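Local atomic coordinates of sulfotransferase (Mus musculus, PDB entry 5X2B), a protein that probably catalyses the transfer of a sulfonate group to an acceptor substrate, and holds adenosine-3'-5'-diphosphate in its nucleotide pocket. Residues K254-R257 with G258-L262; L90-E93 with M94-V97. All coordinates share one frame; numbering follows the deposited sequence. Where two conformers were deposited one is given.

Contact 1. Residues K254-R257 with G258-L262. Unlike the reference sequence in segment 258-262: Gly-258 (reference Val).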
ATOM      1  N   LYS A 254       4.546  14.750 -23.736  1.00 38.39           N
ATOM      2  CA  LYS A 254       4.046  13.585 -24.447  1.00 40.46           C
ATOM      3  C   LYS A 254       3.545  12.538 -23.480  1.00 36.59           C
ATOM      4  O   LYS A 254       2.375  12.125 -23.512  1.00 38.77           O
ATOM      5  CB  LYS A 254       5.153  12.989 -25.257  1.00 35.85           C
ATOM      6  CG  LYS A 254       4.712  12.626 -26.586  1.00 26.77           C
ATOM      7  CD  LYS A 254       5.756  11.817 -27.289  1.00 50.82           C
ATOM      8  CE  LYS A 254       5.702  11.995 -28.824  1.00 79.78           C
ATOM      9  NZ  LYS A 254       6.126  13.349 -29.335  1.00 58.21           N
ATOM     10  N   GLN A 255       4.446  12.130 -22.603  1.00 28.28           N
ATOM     11  CA  GLN A 255       4.116  11.149 -21.586  1.00 23.55           C
ATOM     12  C   GLN A 255       2.865  11.574 -20.804  1.00 26.57           C
ATOM     13  O   GLN A 255       2.036  10.776 -20.402  1.00 30.63           O
ATOM     14  CB  GLN A 255       5.280  11.024 -20.653  1.00 26.50           C
ATOM     15  CG  GLN A 255       6.439  10.428 -21.339  1.00 21.52           C
ATOM     16  CD  GLN A 255       7.660  10.550 -20.510  1.00 30.30           C
ATOM     17  OE1 GLN A 255       7.632  11.145 -19.444  1.00 31.82           O
ATOM     18  NE2 GLN A 255       8.740  10.022 -20.986  1.00 29.38           N
ATOM     19  N   ASN A 256       2.686  12.850 -20.598  1.00 28.37           N
ATOM     20  CA  ASN A 256       1.492  13.200 -19.919  1.00 22.16           C
ATOM     21  C   ASN A 256       0.273  12.945 -20.814  1.00 44.86           C
ATOM     22  O   ASN A 256      -0.602  12.166 -20.459  1.00 55.40           O
ATOM     23  CB  ASN A 256       1.561  14.612 -19.474  1.00 41.55           C
ATOM     24  CG  ASN A 256       0.620  14.874 -18.352  1.00 71.68           C
ATOM     25  OD1 ASN A 256       0.391  13.995 -17.514  1.00 74.43           O
ATOM     26  ND2 ASN A 256       0.031  16.066 -18.328  1.00 78.48           N
ATOM     27  N   ARG A 257       0.234  13.550 -21.991  1.00 36.89           N
ATOM     28  CA  ARG A 257      -0.895  13.355 -22.907  1.00 32.33           C
ATOM     29  C   ARG A 257      -1.252  11.891 -22.924  1.00 34.20           C
ATOM     30  O   ARG A 257      -2.412  11.503 -22.804  1.00 39.59           O
ATOM     31  CB  ARG A 257      -0.550  13.755 -24.350  1.00 47.04           C
ATOM     32  CG  ARG A 257      -0.056  15.228 -24.622  1.00 66.10           C
ATOM     33  CD  ARG A 257      -1.189  16.262 -24.825  1.00 71.95           C
ATOM     34  NE  ARG A 257      -0.689  17.641 -24.960  1.00 74.56           N
ATOM     35  CZ  ARG A 257      -1.410  18.740 -24.708  1.00 86.47           C
ATOM     36  NH1 ARG A 257      -2.679  18.645 -24.315  1.00 50.92           N
ATOM     37  NH2 ARG A 257      -0.865  19.947 -24.839  1.00 67.14           N
ATOM     38  N   GLY A 258      -0.236  11.071 -23.127  1.00 34.56           N
ATOM     39  CA  GLY A 258      -0.480   9.659 -23.276  1.00 28.79           C
ATOM     40  C   GLY A 258      -1.121   9.192 -21.980  1.00 51.49           C
ATOM     41  O   GLY A 258      -2.093   8.444 -21.982  1.00 55.03           O
ATOM     42  N   PHE A 259      -0.578   9.673 -20.871  1.00 37.15           N
ATOM     43  CA  PHE A 259      -0.958   9.202 -19.538  1.00 52.18           C
ATOM     44  C   PHE A 259      -2.413   9.538 -19.269  1.00 31.24           C
ATOM     45  O   PHE A 259      -3.197   8.729 -18.834  1.00 47.13           O
ATOM     46  CB  PHE A 259      -0.059   9.870 -18.463  1.00 38.46           C
ATOM     47  CG  PHE A 259      -0.265   9.317 -17.099  1.00 32.02           C
ATOM     48  CD1 PHE A 259      -1.273   9.792 -16.297  1.00 41.82           C
ATOM     49  CD2 PHE A 259       0.509   8.275 -16.640  1.00 41.69           C
ATOM     50  CE1 PHE A 259      -1.490   9.255 -15.041  1.00 44.39           C
ATOM     51  CE2 PHE A 259       0.297   7.719 -15.384  1.00 51.22           C
ATOM     52  CZ  PHE A 259      -0.702   8.204 -14.581  1.00 49.70           C
ATOM     53  N   ASP A 260      -2.740  10.771 -19.552  1.00 32.72           N
ATOM     54  CA  ASP A 260      -4.047  11.279 -19.314  1.00 38.46           C
ATOM     55  C   ASP A 260      -5.052  10.560 -20.178  1.00 44.03           C
ATOM     56  O   ASP A 260      -6.183  10.380 -19.783  1.00 41.07           O
ATOM     57  CB  ASP A 260      -4.022  12.769 -19.572  1.00 26.02           C
ATOM     58  CG  ASP A 260      -3.348  13.513 -18.449  1.00 38.93           C
ATOM     59  OD1 ASP A 260      -2.957  12.820 -17.495  1.00 52.77           O
ATOM     60  OD2 ASP A 260      -3.214  14.741 -18.464  1.00 30.60           O
ATOM     61  N   GLU A 261      -4.641  10.090 -21.335  1.00 36.15           N
ATOM     62  CA  GLU A 261      -5.572   9.356 -22.163  1.00 46.51           C
ATOM     63  C   GLU A 261      -5.808   7.941 -21.700  1.00 52.13           C
ATOM     64  O   GLU A 261      -6.936   7.465 -21.712  1.00 42.38           O
ATOM     65  CB  GLU A 261      -5.059   9.347 -23.575  1.00 55.40           C
ATOM     66  CG  GLU A 261      -5.078  10.734 -24.150  1.00 63.55           C
ATOM     67  CD  GLU A 261      -4.743  10.738 -25.634  1.00 67.89           C
ATOM     68  OE1 GLU A 261      -4.758   9.643 -26.245  1.00 56.38           O
ATOM     69  OE2 GLU A 261      -4.459  11.825 -26.178  1.00 61.01           O
ATOM     70  N   LEU A 262      -4.755   7.245 -21.305  1.00 46.99           N
ATOM     71  CA  LEU A 262      -4.959   5.922 -20.750  1.00 46.43           C
ATOM     72  C   LEU A 262      -5.718   6.059 -19.447  1.00 45.95           C
ATOM     73  O   LEU A 262      -6.581   5.248 -19.117  1.00 37.99           O
ATOM     74  CB  LEU A 262      -3.641   5.224 -20.455  1.00 51.86           C
ATOM     75  CG  LEU A 262      -3.662   3.688 -20.521  1.00 51.12           C
ATOM     76  CD1 LEU A 262      -2.341   3.106 -20.048  1.00 49.72           C
ATOM     77  CD2 LEU A 262      -4.770   3.061 -19.700  1.00 41.45           C
TER

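Contact 2. Residues L90-E93 with M94-V97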
ATOM      1  N   LEU A  90      -1.725  -7.264  -2.426  1.00 27.25           N
ATOM      2  CA  LEU A  90      -2.409  -8.144  -3.351  1.00 36.26           C
ATOM      3  C   LEU A  90      -3.518  -7.386  -3.995  1.00 24.00           C
ATOM      4  O   LEU A  90      -4.017  -6.418  -3.438  1.00 31.88           O
ATOM      5  CB  LEU A  90      -2.961  -9.392  -2.678  1.00 30.92           C
ATOM      6  CG  LEU A  90      -1.892 -10.386  -2.245  1.00 32.40           C
ATOM      7  CD1 LEU A  90      -2.499 -11.410  -1.361  1.00 23.88           C
ATOM      8  CD2 LEU A  90      -1.278 -11.044  -3.438  1.00 28.65           C
ATOM      9  N   ASN A  91      -3.885  -7.826  -5.192  1.00 35.74           N
ATOM     10  CA  ASN A  91      -5.085  -7.339  -5.816  1.00 20.25           C
ATOM     11  C   ASN A  91      -6.243  -8.084  -5.217  1.00 29.05           C
ATOM     12  O   ASN A  91      -6.058  -9.011  -4.454  1.00 31.50           O
ATOM     13  CB  ASN A  91      -5.036  -7.526  -7.315  1.00 21.60           C
ATOM     14  CG  ASN A  91      -5.018  -8.970  -7.717  1.00 36.30           C
ATOM     15  OD1 ASN A  91      -5.268  -9.871  -6.926  1.00 38.07           O
ATOM     16  ND2 ASN A  91      -4.720  -9.201  -8.982  1.00 33.75           N
ATOM     17  N   TYR A  92      -7.441  -7.632  -5.518  1.00 25.34           N
ATOM     18  CA  TYR A  92      -8.623  -8.264  -5.027  1.00 25.83           C
ATOM     19  C   TYR A  92      -8.625  -9.779  -5.258  1.00 25.84           C
ATOM     20  O   TYR A  92      -8.685 -10.587  -4.311  1.00 31.90           O
ATOM     21  CB  TYR A  92      -9.847  -7.605  -5.681  1.00 28.84           C
ATOM     22  CG  TYR A  92     -11.073  -7.970  -4.899  1.00 38.82           C
ATOM     23  CD1 TYR A  92     -11.188  -7.603  -3.585  1.00 29.47           C
ATOM     24  CD2 TYR A  92     -12.064  -8.749  -5.446  1.00 39.98           C
ATOM     25  CE1 TYR A  92     -12.264  -7.976  -2.846  1.00 37.19           C
ATOM     26  CE2 TYR A  92     -13.156  -9.119  -4.710  1.00 24.44           C
ATOM     27  CZ  TYR A  92     -13.244  -8.732  -3.418  1.00 28.23           C
ATOM     28  OH  TYR A  92     -14.324  -9.096  -2.671  1.00 36.96           O
ATOM     29  N   GLU A  93      -8.527 -10.168  -6.524  0.70 33.98           N
ATOM     30  CA  GLU A  93      -8.678 -11.563  -6.933  0.70 31.23           C
ATOM     31  C   GLU A  93      -7.840 -12.496  -6.115  0.70 34.84           C
ATOM     32  O   GLU A  93      -8.238 -13.615  -5.803  0.70 34.94           O
ATOM     33  CB  GLU A  93      -8.215 -11.711  -8.364  0.70 37.64           C
ATOM     34  CG  GLU A  93      -7.795 -13.114  -8.693  0.70 37.20           C
ATOM     35  CD  GLU A  93      -8.978 -14.003  -8.854  0.70 45.94           C
ATOM     36  OE1 GLU A  93      -9.551 -13.965  -9.964  0.70 43.40           O
ATOM     37  OE2 GLU A  93      -9.357 -14.715  -7.892  0.70 42.76           O
ATOM     38  N   MET A  94      -6.644 -12.039  -5.790  1.00 31.60           N
ATOM     39  CA  MET A  94      -5.704 -12.895  -5.120  1.00 32.91           C
ATOM     40  C   MET A  94      -5.811 -12.774  -3.657  1.00 17.23           C
ATOM     41  O   MET A  94      -5.328 -13.586  -2.932  1.00 38.48           O
ATOM     42  CB  MET A  94      -4.315 -12.552  -5.580  1.00 36.31           C
ATOM     43  CG  MET A  94      -4.122 -13.050  -6.988  1.00 35.51           C
ATOM     44  SD  MET A  94      -2.476 -12.733  -7.632  1.00 41.30           S
ATOM     45  CE  MET A  94      -2.414 -10.981  -7.272  1.00 48.80           C
ATOM     46  N   LEU A  95      -6.456 -11.735  -3.215  1.00 24.63           N
ATOM     47  CA  LEU A  95      -6.866 -11.719  -1.853  1.00 29.84           C
ATOM     48  C   LEU A  95      -7.629 -13.037  -1.570  1.00 36.53           C
ATOM     49  O   LEU A  95      -8.522 -13.420  -2.332  1.00 34.28           O
ATOM     50  CB  LEU A  95      -7.767 -10.526  -1.653  1.00 36.75           C
ATOM     51  CG  LEU A  95      -8.021 -10.237  -0.181  1.00 32.73           C
ATOM     52  CD1 LEU A  95      -6.883  -9.506   0.439  1.00 26.35           C
ATOM     53  CD2 LEU A  95      -9.212  -9.416  -0.031  1.00 23.89           C
ATOM     54  N   PRO A  96      -7.271 -13.742  -0.477  1.00 33.56           N
ATOM     55  CA  PRO A  96      -7.799 -15.022  -0.022  1.00 27.55           C
ATOM     56  C   PRO A  96      -9.274 -15.013   0.118  1.00 36.63           C
ATOM     57  O   PRO A  96      -9.802 -14.155   0.791  1.00 27.82           O
ATOM     58  CB  PRO A  96      -7.200 -15.162   1.358  1.00 31.87           C
ATOM     59  CG  PRO A  96      -5.925 -14.493   1.240  1.00 26.76           C
ATOM     60  CD  PRO A  96      -6.127 -13.343   0.348  1.00 31.80           C
ATOM     61  N   VAL A  97      -9.929 -15.985  -0.485  1.00 29.55           N
ATOM     62  CA  VAL A  97     -11.358 -15.982  -0.506  1.00 21.85           C
ATOM     63  C   VAL A  97     -11.860 -15.837   0.870  1.00 23.32           C
ATOM     64  O   VAL A  97     -12.813 -15.156   1.138  1.00 34.35           O
ATOM     65  CB  VAL A  97     -11.878 -17.293  -0.925  1.00 30.51           C
ATOM     66  CG1 VAL A  97     -11.392 -18.349   0.010  1.00 37.04           C
ATOM     67  CG2 VAL A  97     -13.384 -17.227  -0.896  1.00 43.92           C
TER
HETATM   68  O   HOH W   1      -7.647 -15.567  -4.022  1.00 36.06           O

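Contact 1. Residues K254-R257 with G258-L262
Asn-256 and Asp-260 stand one turn apart on helix 253-266, their amide and carboxylate planes turned 68° from each other. ND2 of Asn-256 and OD2 of Asp-260 remain 3.5 Å apart, so the two groups adjoin without a close pairing. OD1 of Asn-256 and OD1 of Asp-260 are also 3.5 Å apart, and both turn to Lys-114 NZ, which gives the amide a hydrogen bond and the carboxylate a salt bridge. The torsions explain this meeting: Asn-256 has CG opposite its own nitrogen (chi1 -158°), whereas Asp-260 holds CG opposite its carbonyl carbon (chi1 -75°), which brings the two flat ends together on one flank. Beneath them Asp-260 N bonds to Asn-256 O at 2.7 Å, a regular helical step. Phe-259 presses CB to 3.0 Å from Gln-255 O, while its ring swings off the helix to lie edge-to-face with Phe-251 and against Leu-144; a large apolar residue suits this buried side. On the exposed side, Glu-261 lays CG 3.1 Å from Arg-257 O and then runs out extended, as a charged chain can where solvent is near. Since Lys-114 of helix 113-126 is shared by a neutral amide and a carboxylate, its positive charge probably offsets the closeness of the two OD1 oxygens and favours the charged form of Asp-260, tying the two helices together by two polar bonds beside the aromatic packing.

Contact 2. Residues L90-E93 with M94-V97
Leu-90 and Met-94 make the apolar centre, their side chains crossing at about a right angle. The Leu-90 branch CD2 rests 4.0 Å from Met-94 CE, while CD1 reaches the other way, to 4.5 Å from Pro-96 CD. Met-94 is straight as far as its sulfur and then bends (chi3 -52°), which carries the methyl over one face of the Asn-91 amide, with CE 3.3 Å from CG of Asn-91. A flexible, unbranched methionine suits a place where one chain must touch both a leucine and an amide. Tyr-92 to Leu-95 form a type I beta turn in the loop that opens the beta-alpha-beta crossover from strand 83-88 through helix 97-102 to strand 105-110; Pro-96, with no N-H to satisfy, takes the N-cap position. Asn-91 binds the turn twice: its OD1 accepts Met-94 N at 2.8 Å, and its backbone O accepts Leu-95 N at 3.0 Å. With an alanine here, Met-94 N would probably be left with little more than a weak bond to the backbone O, and the methionine methyl would lose the flat group beneath it. Farther out, Tyr-92 stacks its ring on His-163 and receives Lys-100 in a cation-pi contact. At the polar edge a water lies 2.7 Å from Glu-93 O and 2.9 Å from Leu-95 O, bridging the two carbonyls.

Contact 1 is a surface contact within one helix, 253-266, whereas contact 2 is a partly buried turn joining strand 83-88 to helix 97-102. Their centres lie 29 Å apart and their nearest atoms about 16 Å, so they do not touch, although both belong to the sulfotransferase domain. In the helix the backbone satisfies itself by regular bonds, leaving side chains to reach neighbouring helices: charge through Lys-114 and apolar packing on helix 136-145. In the loop, where no such regular pattern exists, an asparagine side chain supplies part of the backbone bonding, with leucine, methionine and proline packed beside it.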